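Local coordinates for protein nucleoside kinase (Methanococcus jannaschii, PDB 2C4E) that phosphorylates a range of nucleosides, best inosine, guanosine and cytidine, to their monophosphates with ATP as the preferred donor and magnesium or manganese as cofactor, at residues G12-L16 / F113-A118. Sequence-based numbering, arbitrary orientation.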
loop_
_atom_site.group_PDB
_atom_site.type_symbol
_atom_site.label_atom_id
_atom_site.label_comp_id
_atom_site.label_asym_id
_atom_site.label_seq_id
_atom_site.Cartn_x
_atom_site.Cartn_y
_atom_site.Cartn_z
ATOM N N GLY A 12 19.534 2.426 -10.908
ATOM C CA GLY A 12 18.130 2.084 -10.958
ATOM C C GLY A 12 17.481 2.170 -9.593
ATOM O O GLY A 12 17.952 2.866 -8.694
ATOM N N HIS A 13 16.408 1.425 -9.438
ATOM C CA HIS A 13 15.571 1.545 -8.253
ATOM C C HIS A 13 16.247 1.137 -6.956
ATOM O O HIS A 13 16.830 0.061 -6.853
ATOM C CB HIS A 13 14.316 0.709 -8.433
ATOM C CG HIS A 13 13.369 1.269 -9.444
ATOM N ND1 HIS A 13 13.059 2.611 -9.510
ATOM C CD2 HIS A 13 12.642 0.665 -10.411
ATOM C CE1 HIS A 13 12.194 2.810 -10.490
ATOM N NE2 HIS A 13 11.928 1.646 -11.054
ATOM N N THR A 14 16.119 2.030 -5.979
ATOM C CA THR A 14 16.206 1.722 -4.575
ATOM C C THR A 14 14.802 1.922 -3.998
ATOM O O THR A 14 14.234 3.000 -4.113
ATOM C CB THR A 14 17.228 2.658 -3.918
ATOM O OG1 THR A 14 18.544 2.329 -4.388
ATOM C CG2 THR A 14 17.272 2.435 -2.425
ATOM N N ALA A 15 14.235 0.872 -3.411
ATOM C CA ALA A 15 12.827 0.883 -3.005
ATOM C C ALA A 15 12.574 0.141 -1.707
ATOM O O ALA A 15 13.365 -0.697 -1.308
ATOM C CB ALA A 15 11.964 0.275 -4.098
ATOM N N LEU A 16 11.452 0.454 -1.065
ATOM C CA LEU A 16 10.981 -0.293 0.098
ATOM C C LEU A 16 9.851 -1.212 -0.348
ATOM O O LEU A 16 8.883 -0.741 -0.932
ATOM C CB LEU A 16 10.479 0.673 1.167
ATOM C CG LEU A 16 11.563 1.632 1.666
ATOM C CD1 LEU A 16 10.939 2.890 2.259
ATOM C CD2 LEU A 16 12.449 0.911 2.672
ATOM N N PHE A 113 3.662 -0.662 -7.936
ATOM C CA PHE A 113 4.924 0.062 -7.749
ATOM C C PHE A 113 4.709 1.577 -7.729
ATOM O O PHE A 113 4.339 2.175 -8.738
ATOM C CB PHE A 113 5.931 -0.304 -8.835
ATOM C CG PHE A 113 7.286 0.305 -8.622
ATOM C CD1 PHE A 113 8.098 -0.130 -7.581
ATOM C CD2 PHE A 113 7.750 1.325 -9.452
ATOM C CE1 PHE A 113 9.353 0.430 -7.378
ATOM C CE2 PHE A 113 8.996 1.884 -9.251
ATOM C CZ PHE A 113 9.802 1.441 -8.215
ATOM N N LEU A 114 4.899 2.187 -6.561
ATOM C CA LEU A 114 4.800 3.634 -6.417
ATOM C C LEU A 114 6.063 4.295 -6.978
ATOM O O LEU A 114 7.139 4.166 -6.416
ATOM C CB LEU A 114 4.602 4.009 -4.944
ATOM C CG LEU A 114 4.347 5.482 -4.627
ATOM C CD1 LEU A 114 3.126 5.988 -5.363
ATOM C CD2 LEU A 114 4.170 5.670 -3.129
ATOM N N TRP A 115 5.894 5.021 -8.077
ATOM C CA TRP A 115 6.988 5.670 -8.806
ATOM C C TRP A 115 7.721 6.700 -7.941
ATOM O O TRP A 115 8.942 6.680 -7.855
ATOM C CB TRP A 115 6.388 6.335 -10.041
ATOM C CG TRP A 115 7.343 6.851 -11.047
ATOM C CD1 TRP A 115 7.409 8.128 -11.506
ATOM C CD2 TRP A 115 8.325 6.107 -11.776
ATOM N NE1 TRP A 115 8.384 8.235 -12.463
ATOM C CE2 TRP A 115 8.970 7.007 -12.644
ATOM C CE3 TRP A 115 8.743 4.771 -11.775
ATOM C CZ2 TRP A 115 9.999 6.618 -13.500
ATOM C CZ3 TRP A 115 9.764 4.386 -12.633
ATOM C CH2 TRP A 115 10.379 5.307 -13.479
ATOM N N GLY A 116 6.957 7.578 -7.281
ATOM C CA GLY A 116 7.500 8.548 -6.340
ATOM C C GLY A 116 8.647 9.394 -6.888
ATOM O O GLY A 116 8.482 10.081 -7.917
ATOM N N ALA A 117 9.805 9.306 -6.209
ATOM C CA ALA A 117 11.011 10.092 -6.535
ATOM C C ALA A 117 11.701 9.712 -7.848
ATOM O O ALA A 117 12.551 10.460 -8.336
ATOM C CB ALA A 117 12.025 9.991 -5.385
ATOM N N ALA A 118 11.373 8.544 -8.400
ATOM C CA ALA A 118 11.824 8.174 -9.746
ATOM C C ALA A 118 11.377 9.172 -10.828
ATOM O O ALA A 118 11.925 9.186 -11.936
ATOM C CB ALA A 118 11.344 6.771 -10.093
#
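His-13 and Phe-113 meet in an edge-to-face aromatic pair, with the edge of the phenylalanine turned to one face of the imidazole. The planes stand at 53°, so the T is tilted. Phe-113 CZ sits over the middle of the imidazole, 3.5 Å above its plane. CE2 comes in beside it and lies 3.5 Å from His-13 NE2. Trp-115 adds the third ring of the cluster. Its six-membered ring reaches the imidazole rim, in the imidazole plane, where CZ3 is 3.6 Å from His-13 CE1. Ala-118 CB closes on the same CE1 at 4.1 Å and also covers a face of the indole. Next to CZ on the same ring edge, Phe-113 CE1 touches Ala-15 CB at 4.2 Å. Phe-113 is a substrate-binding residue, and Ala-15 packs close to two others, Asp-17 and Gly-43. The contact thus lies beside the nucleoside site of this ribokinase-family enzyme. Here the chain passes from strand 7-11 of the large sheet into strand 15-21 of the small four-stranded sheet. Phe-113 CG is anti to its own N (chi1 -174°), which sends the ring across to His-13. Replacing His-13 with alanine would probably open a gap over Phe-113 CZ and beside Trp-115 CZ3, and leave the phenylalanine freer to turn. A backbone bond from Ala-118 N to Trp-115 O folds the turn that carries the indole. His-13 is anchored by backbone bonds to Ala-46 and Thr-138. Phe-113 and Leu-114 pair in parallel with a strand of the second subunit, and Trp-115 packs on Gln-33 of that subunit.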